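Acyl-coenzyme A oxidase 1 (Yarrowia lipolytica, PDB 5Y9D) catalyses the FAD-dependent oxidation of 2,3-saturated acyl-CoAs by oxygen to (2E)-enoyl-CoAs and hydrogen peroxide in peroxisomal fatty acid beta-oxidation. Local coordinates at residues A307-R312 / K411-A416; L472-G477 / R566-Q571; F320-R325 / W426-I431. All coordinates share one frame; numbering follows the deposited sequence.

Interaction 1: residues A307-R312 / K411-A416; sequences ALIRGR and KELFAA
Two flat groups, the ring of Phe-414 and the guanidinium of Arg-312, meet with their planes 73° apart. The approach is oblique: NH1 of Arg-312 lies 3.7 Å from CE1 of Phe-414. At the edge of the same ring, near its plane, sits Ile-309, whose CG1 comes within 4.2 Å of CD1 of Phe-414. The CD1-CE1 portion of the ring thus has two neighbours of different character, an aliphatic branch near the plane and a charged group set obliquely to it. With CG anti to the backbone N (chi1 178°), Phe-414 carries its ring across to the other helix although its CB does not point straight there.

Ile-309 works with both of its branches. While CG1 addresses the ring, CG2 reaches Leu-413, lying 3.9 Å from CG of Leu-413 and slightly farther from its CD2. The side chain therefore wedges between Leu-413 and Phe-414, and Trp-382, Thr-381 and Thr-385 of helix 355-391 border this apolar patch. No hydrogen bond links the two segments; instead the chain of Arg-312, extended from CG to NE, carries NE to a hydrogen bond with the backbone carbonyl oxygen of Glu-464.

The axes of the two segments approach to 10.1 Å and cross at 45°, an oblique pairing within the C-alpha1 helical region of an acyl-CoA oxidase. Because Glu-464 is by similarity the proton acceptor, Arg-312 is a probable second-shell residue, tying this helix pair to the backbone of the active site beside the flavin.

Interaction 2: residues L472-G477 / R566-Q571; sequences LSMGRG and RIHTRQ
Met-474 reaches across from helix 467-486 and meets His-568 at about a right angle and Thr-569 obliquely. Its CG is anti to the backbone N (chi1 -171°), which sends the side chain toward the other helix, and a bend about the last torsion brings the methyl group up to the imidazole. CE arrives at the edge of the His-568 ring, near its plane, 3.9 Å from CD2 of His-568. The sulfur is likewise at the edge: SD is 5.2 Å from the ring centroid of His-568 and 81° off the ring normal, an edge-on sulfur-aromatic contact rather than a stack. Thr-569 faces the thioether itself, with OG1 3.5 Å from CE of Met-474 and 3.6 Å from SD of Met-474.

The pair illustrates how two helical regions of an acyl-CoA oxidase meet, residues 472-477 falling in the C-alpha1 region and residues 566-571 in the later acyl-CoA oxidase region. Between these two segments one long, flexible side chain makes the contact, burying a modest 114 Å². Replacing Met-474 by an alanine would remove the thioether and is likely to open a gap beside the CD2 edge of His-568 and OG1 of Thr-569.

Neither polar partner depends on the sulfur for a hydrogen bond. ND1 of His-568 is bonded to the hydroxyl of Tyr-497, which probably helps to hold the ring with its CD2 edge toward the methionine, and OG1 of Thr-569 is bonded to the carbonyl oxygen of Ala-565 one turn earlier. Two residues before the methionine, Leu-472 touches FAD and packs on Tyr-356 of the second subunit.

Interaction 3: residues F320-R325 / W426-I431; sequences FHVSKR and WGCAKI
Val-322 opens the contact with one methyl: CG1 lies 3.7 Å from SG of Cys-428, an apolar touch in which the thiol sulfur fits beside the valine branch. Trp-457 of helix 450-457 packs on both residues. Next in sequence, Ser-323 points directly at the partner helix and fits between Cys-428 and Ile-431. Its OG is 3.5 Å from SG of Cys-428 and 3.4 Å from CD1 of Ile-431, while CB of Ser-323 also nears the CD1 and CG2 methyls of that isoleucine.

The small side chains of Ser-323 and Cys-428 are consistent with the close approach of two nearly parallel segments, 13° apart, and illustrate how side-chain size goes with helix spacing: the axes approach to 9.2 Å, and CA of Ser-323 is 5.5 Å from CA of Cys-428. This is a buried helix-helix interface of the helical bundle that follows the beta domain in the acyl-CoA dehydrogenase and oxidase fold.

The buried hydroxyl is satisfied within its own helix. With OG set beside the backbone N (chi1 -78°), Ser-323 bonds back to the carbonyl oxygen of Ser-319, one turn earlier. Cys-368 of helix 355-391 also packs against Ser-323.

In the fold
All three contacts are buried, yet they differ in chemistry. Interactions 1 and 3 join the same two helices, 306-334 and 400-437, with centres 20 Å apart, an example of one helix pair packing differently along its length: near the active site it uses bulky aliphatic and aromatic groups and an arginine, whereas nearer the centre of the chain small serine and cysteine side chains accompany a closer approach of the axes. Interaction 2 instead joins the C-alpha1 region to the later helical region, through a single thioether. Interactions 1 and 2 touch, CG of Met-474 lying 3.5 Å from the carbonyl oxygen of Ala-415, so helix 400-437 also meets helix 467-486. Interaction 3 touches neither.

Interaction 1: residues A307-R312 / K411-A416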
# COMPACT_ATOMS: atom_id res chain seq x y z
N ALA A 307 -27.50 5.13 -7.35
CA ALA A 307 -26.61 6.11 -6.69
C ALA A 307 -25.14 5.66 -6.65
O ALA A 307 -24.22 6.49 -6.67
CB ALA A 307 -27.11 6.41 -5.27
N LEU A 308 -24.94 4.34 -6.61
CA LEU A 308 -23.60 3.76 -6.58
C LEU A 308 -22.82 4.01 -7.86
O LEU A 308 -21.59 4.10 -7.81
CB LEU A 308 -23.67 2.26 -6.29
CG LEU A 308 -24.23 1.89 -4.90
CD1 LEU A 308 -24.21 0.37 -4.67
CD2 LEU A 308 -23.48 2.62 -3.79
N ILE A 309 -23.52 4.12 -8.98
CA ILE A 309 -22.86 4.32 -10.26
C ILE A 309 -22.30 5.72 -10.23
O ILE A 309 -21.16 5.92 -10.63
CB ILE A 309 -23.78 4.14 -11.49
CG1 ILE A 309 -24.51 2.78 -11.48
CG2 ILE A 309 -22.97 4.20 -12.79
CD1 ILE A 309 -25.71 2.74 -12.42
N ARG A 310 -23.07 6.69 -9.74
CA ARG A 310 -22.57 8.07 -9.69
C ARG A 310 -21.15 8.12 -9.12
O ARG A 310 -20.26 8.70 -9.73
CB ARG A 310 -23.47 9.00 -8.86
CG ARG A 310 -23.05 10.46 -8.90
CD ARG A 310 -24.05 11.39 -8.24
NE ARG A 310 -23.35 12.46 -7.51
CZ ARG A 310 -23.49 13.78 -7.70
NH1 ARG A 310 -24.36 14.29 -8.58
NH2 ARG A 310 -22.76 14.61 -6.96
N GLY A 311 -20.95 7.52 -7.95
CA GLY A 311 -19.71 7.65 -7.24
C GLY A 311 -18.59 6.77 -7.75
O GLY A 311 -17.43 7.01 -7.41
N ARG A 312 -18.93 5.71 -8.49
CA ARG A 312 -17.92 4.91 -9.17
C ARG A 312 -17.31 5.75 -10.26
O ARG A 312 -16.11 5.71 -10.46
CB ARG A 312 -18.51 3.65 -9.80
CG ARG A 312 -18.69 2.54 -8.82
CD ARG A 312 -19.21 1.28 -9.47
NE ARG A 312 -19.66 0.42 -8.38
CZ ARG A 312 -20.91 0.10 -8.11
NH1 ARG A 312 -21.90 0.51 -8.89
NH2 ARG A 312 -21.16 -0.65 -7.06
N LYS A 411 -27.15 -0.11 -17.90
CA LYS A 411 -26.45 -1.40 -17.82
C LYS A 411 -25.02 -1.32 -18.35
O LYS A 411 -24.08 -1.78 -17.70
CB LYS A 411 -27.20 -2.47 -18.62
CG LYS A 411 -28.43 -3.05 -17.94
CD LYS A 411 -28.92 -4.33 -18.61
CE LYS A 411 -30.00 -5.04 -17.80
NZ LYS A 411 -29.49 -5.62 -16.52
N GLU A 412 -24.87 -0.74 -19.54
CA GLU A 412 -23.56 -0.57 -20.17
C GLU A 412 -22.68 0.34 -19.31
O GLU A 412 -21.48 0.11 -19.18
CB GLU A 412 -23.72 0.05 -21.57
CG GLU A 412 -22.41 0.13 -22.38
CD GLU A 412 -22.38 1.28 -23.37
OE1 GLU A 412 -21.26 1.75 -23.71
OE2 GLU A 412 -23.46 1.73 -23.82
N LEU A 413 -23.30 1.38 -18.76
CA LEU A 413 -22.60 2.33 -17.92
C LEU A 413 -22.10 1.68 -16.63
O LEU A 413 -20.98 1.92 -16.18
CB LEU A 413 -23.53 3.49 -17.59
CG LEU A 413 -22.87 4.56 -16.71
CD1 LEU A 413 -21.55 5.08 -17.29
CD2 LEU A 413 -23.84 5.71 -16.49
N PHE A 414 -22.96 0.86 -16.04
CA PHE A 414 -22.64 0.09 -14.88
C PHE A 414 -21.36 -0.67 -15.16
O PHE A 414 -20.36 -0.52 -14.44
CB PHE A 414 -23.79 -0.86 -14.55
CG PHE A 414 -23.52 -1.73 -13.37
CD1 PHE A 414 -23.82 -1.29 -12.09
CD2 PHE A 414 -22.94 -2.98 -13.53
CE1 PHE A 414 -23.55 -2.10 -10.98
CE2 PHE A 414 -22.65 -3.79 -12.43
CZ PHE A 414 -22.96 -3.35 -11.16
N ALA A 415 -21.38 -1.49 -16.22
CA ALA A 415 -20.26 -2.38 -16.53
C ALA A 415 -18.98 -1.63 -16.83
O ALA A 415 -17.92 -2.03 -16.38
CB ALA A 415 -20.59 -3.31 -17.69
N ALA A 416 -19.09 -0.54 -17.60
CA ALA A 416 -17.92 0.26 -17.97
C ALA A 416 -17.32 0.95 -16.74
O ALA A 416 -16.12 0.91 -16.53
CB ALA A 416 -18.28 1.29 -19.04

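Interaction 2: residues L472-G477 / R566-Q571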
# COMPACT_ATOMS: atom_id res chain seq x y z
N LEU A 472 -14.90 -8.90 -11.97
CA LEU A 472 -15.73 -10.03 -12.36
C LEU A 472 -16.98 -9.59 -13.06
O LEU A 472 -17.37 -10.21 -14.03
CB LEU A 472 -16.13 -10.90 -11.18
CG LEU A 472 -15.00 -11.63 -10.47
CD1 LEU A 472 -15.60 -12.51 -9.36
CD2 LEU A 472 -14.20 -12.48 -11.44
N SER A 473 -17.63 -8.54 -12.58
CA SER A 473 -18.82 -7.98 -13.28
C SER A 473 -18.50 -7.45 -14.68
O SER A 473 -19.29 -7.63 -15.61
CB SER A 473 -19.48 -6.86 -12.48
OG SER A 473 -19.48 -7.17 -11.10
N MET A 474 -17.38 -6.77 -14.84
CA MET A 474 -17.05 -6.28 -16.17
C MET A 474 -16.71 -7.46 -17.09
O MET A 474 -17.23 -7.56 -18.19
CB MET A 474 -15.93 -5.26 -16.14
CG MET A 474 -15.73 -4.59 -17.49
SD MET A 474 -14.09 -3.90 -17.65
CE MET A 474 -14.54 -2.19 -17.95
N GLY A 475 -15.87 -8.37 -16.63
CA GLY A 475 -15.61 -9.59 -17.39
C GLY A 475 -16.89 -10.24 -17.91
O GLY A 475 -16.98 -10.56 -19.08
N ARG A 476 -17.88 -10.43 -17.04
CA ARG A 476 -19.17 -10.98 -17.45
C ARG A 476 -19.85 -10.12 -18.53
O ARG A 476 -20.31 -10.65 -19.54
CB ARG A 476 -20.12 -11.14 -16.27
CG ARG A 476 -21.54 -11.51 -16.69
CD ARG A 476 -22.38 -11.95 -15.52
NE ARG A 476 -22.44 -10.85 -14.57
CZ ARG A 476 -22.35 -10.98 -13.25
NH1 ARG A 476 -22.22 -12.19 -12.70
NH2 ARG A 476 -22.40 -9.89 -12.49
N GLY A 477 -19.91 -8.81 -18.30
CA GLY A 477 -20.49 -7.89 -19.27
C GLY A 477 -19.80 -7.93 -20.64
O GLY A 477 -20.40 -7.60 -21.66
N ARG A 566 -9.13 -6.37 -17.26
CA ARG A 566 -7.86 -5.69 -17.13
C ARG A 566 -7.34 -5.20 -18.43
O ARG A 566 -7.01 -4.04 -18.49
CB ARG A 566 -6.79 -6.58 -16.48
CG ARG A 566 -5.69 -5.74 -15.82
CD ARG A 566 -4.33 -6.25 -16.15
NE ARG A 566 -3.83 -7.15 -15.14
CZ ARG A 566 -2.86 -8.04 -15.35
NH1 ARG A 566 -2.30 -8.14 -16.56
NH2 ARG A 566 -2.44 -8.82 -14.34
N ILE A 567 -7.20 -6.07 -19.44
CA ILE A 567 -6.69 -5.64 -20.76
C ILE A 567 -7.62 -4.63 -21.44
O ILE A 567 -7.15 -3.68 -22.02
CB ILE A 567 -6.47 -6.76 -21.79
CG1 ILE A 567 -5.99 -8.06 -21.16
CG2 ILE A 567 -5.44 -6.33 -22.83
CD1 ILE A 567 -4.71 -7.90 -20.37
N HIS A 568 -8.92 -4.83 -21.37
CA HIS A 568 -9.86 -3.99 -22.13
C HIS A 568 -9.93 -2.59 -21.54
O HIS A 568 -9.99 -1.60 -22.26
CB HIS A 568 -11.26 -4.63 -22.12
CG HIS A 568 -12.36 -3.65 -22.39
ND1 HIS A 568 -12.66 -3.21 -23.66
CD2 HIS A 568 -13.20 -3.01 -21.56
CE1 HIS A 568 -13.66 -2.35 -23.60
NE2 HIS A 568 -14.00 -2.20 -22.34
N THR A 569 -9.93 -2.52 -20.22
CA THR A 569 -9.79 -1.27 -19.51
C THR A 569 -8.51 -0.58 -19.92
O THR A 569 -8.55 0.62 -20.28
CB THR A 569 -9.80 -1.44 -17.98
OG1 THR A 569 -11.04 -2.01 -17.56
CG2 THR A 569 -9.66 -0.10 -17.32
N ARG A 570 -7.37 -1.30 -19.87
CA ARG A 570 -6.12 -0.62 -20.22
C ARG A 570 -6.14 -0.13 -21.67
O ARG A 570 -5.66 0.98 -21.94
CB ARG A 570 -4.89 -1.47 -19.95
CG ARG A 570 -3.59 -0.73 -20.28
CD ARG A 570 -3.41 0.53 -19.41
NE ARG A 570 -2.15 0.40 -18.67
CZ ARG A 570 -2.04 0.10 -17.38
NH1 ARG A 570 -3.09 -0.02 -16.59
NH2 ARG A 570 -0.83 -0.05 -16.87
N GLN A 571 -6.71 -0.93 -22.56
CA GLN A 571 -6.92 -0.57 -23.98
C GLN A 571 -7.87 0.63 -24.13
O GLN A 571 -7.67 1.50 -24.97
CB GLN A 571 -7.43 -1.81 -24.77
CG GLN A 571 -7.83 -1.57 -26.22
CD GLN A 571 -9.21 -0.95 -26.35
OE1 GLN A 571 -10.11 -1.20 -25.53
NE2 GLN A 571 -9.38 -0.10 -27.34

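Interaction 3: residues F320-R325 / W426-I431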
# COMPACT_ATOMS: atom_id res chain seq x y z
N PHE A 320 -7.48 10.21 -10.71
CA PHE A 320 -6.68 11.26 -11.36
C PHE A 320 -6.23 12.33 -10.36
O PHE A 320 -5.05 12.63 -10.25
CB PHE A 320 -7.45 11.93 -12.48
CG PHE A 320 -6.82 13.23 -12.97
CD1 PHE A 320 -5.67 13.23 -13.74
CD2 PHE A 320 -7.42 14.46 -12.70
CE1 PHE A 320 -5.12 14.42 -14.22
CE2 PHE A 320 -6.88 15.65 -13.18
CZ PHE A 320 -5.72 15.63 -13.93
N HIS A 321 -7.18 12.91 -9.64
CA HIS A 321 -6.83 14.05 -8.79
C HIS A 321 -5.83 13.75 -7.66
O HIS A 321 -4.88 14.50 -7.44
CB HIS A 321 -8.09 14.68 -8.25
CG HIS A 321 -8.82 15.47 -9.28
ND1 HIS A 321 -10.02 15.07 -9.80
CD2 HIS A 321 -8.49 16.61 -9.91
CE1 HIS A 321 -10.43 15.96 -10.69
NE2 HIS A 321 -9.53 16.92 -10.75
N VAL A 322 -6.01 12.65 -6.96
CA VAL A 322 -5.06 12.29 -5.93
C VAL A 322 -3.70 11.81 -6.51
O VAL A 322 -2.66 12.05 -5.93
CB VAL A 322 -5.69 11.22 -5.02
CG1 VAL A 322 -4.64 10.58 -4.08
CG2 VAL A 322 -6.85 11.84 -4.25
N SER A 323 -3.73 11.13 -7.64
CA SER A 323 -2.49 10.73 -8.32
C SER A 323 -1.70 11.92 -8.71
O SER A 323 -0.51 11.95 -8.54
CB SER A 323 -2.79 9.90 -9.56
OG SER A 323 -3.11 8.58 -9.14
N LYS A 324 -2.38 12.94 -9.21
CA LYS A 324 -1.65 14.06 -9.72
C LYS A 324 -1.03 14.83 -8.58
O LYS A 324 -0.05 15.53 -8.79
CB LYS A 324 -2.52 14.93 -10.60
CG LYS A 324 -3.25 16.04 -9.87
CD LYS A 324 -4.37 16.59 -10.76
CE LYS A 324 -5.14 17.64 -10.02
NZ LYS A 324 -6.06 18.31 -10.93
N ARG A 325 -1.59 14.70 -7.38
CA ARG A 325 -1.06 15.41 -6.25
C ARG A 325 0.25 14.75 -5.83
O ARG A 325 1.26 15.41 -5.63
CB ARG A 325 -2.04 15.39 -5.08
CG ARG A 325 -1.51 16.05 -3.82
CD ARG A 325 -2.49 15.95 -2.64
NE ARG A 325 -1.80 16.24 -1.40
CZ ARG A 325 -2.08 15.71 -0.22
NH1 ARG A 325 -3.09 14.85 -0.07
NH2 ARG A 325 -1.30 16.01 0.81
N TRP A 426 -7.01 1.10 -8.01
CA TRP A 426 -5.76 0.38 -7.78
C TRP A 426 -4.52 1.09 -8.33
O TRP A 426 -3.45 1.03 -7.72
CB TRP A 426 -5.81 -1.00 -8.41
CG TRP A 426 -6.42 -2.06 -7.58
CD1 TRP A 426 -6.39 -2.18 -6.23
CD2 TRP A 426 -7.12 -3.20 -8.07
NE1 TRP A 426 -7.05 -3.33 -5.85
CE2 TRP A 426 -7.49 -3.97 -6.96
CE3 TRP A 426 -7.46 -3.64 -9.35
CZ2 TRP A 426 -8.20 -5.15 -7.08
CZ3 TRP A 426 -8.14 -4.83 -9.48
CH2 TRP A 426 -8.52 -5.57 -8.34
N GLY A 427 -4.65 1.71 -9.49
CA GLY A 427 -3.53 2.42 -10.10
C GLY A 427 -3.15 3.61 -9.25
O GLY A 427 -1.98 3.84 -9.04
N CYS A 428 -4.12 4.36 -8.75
CA CYS A 428 -3.86 5.41 -7.76
C CYS A 428 -3.17 4.88 -6.51
O CYS A 428 -2.16 5.44 -6.09
CB CYS A 428 -5.15 6.12 -7.32
SG CYS A 428 -4.87 7.58 -6.26
N ALA A 429 -3.70 3.83 -5.91
CA ALA A 429 -3.02 3.17 -4.79
C ALA A 429 -1.53 2.96 -5.12
O ALA A 429 -0.67 3.34 -4.32
CB ALA A 429 -3.68 1.84 -4.44
N LYS A 430 -1.24 2.40 -6.31
CA LYS A 430 0.15 2.10 -6.70
C LYS A 430 0.97 3.37 -6.89
O LYS A 430 2.16 3.41 -6.58
CB LYS A 430 0.19 1.24 -7.99
CG LYS A 430 1.57 0.74 -8.37
CD LYS A 430 1.54 0.13 -9.76
CE LYS A 430 2.83 -0.64 -10.12
NZ LYS A 430 3.86 0.12 -10.90
N ILE A 431 0.35 4.41 -7.42
CA ILE A 431 1.05 5.67 -7.63
C ILE A 431 1.46 6.31 -6.29
O ILE A 431 2.61 6.68 -6.07
CB ILE A 431 0.20 6.59 -8.50
CG1 ILE A 431 0.21 6.07 -9.93
CG2 ILE A 431 0.71 8.00 -8.46
CD1 ILE A 431 -0.83 6.68 -10.84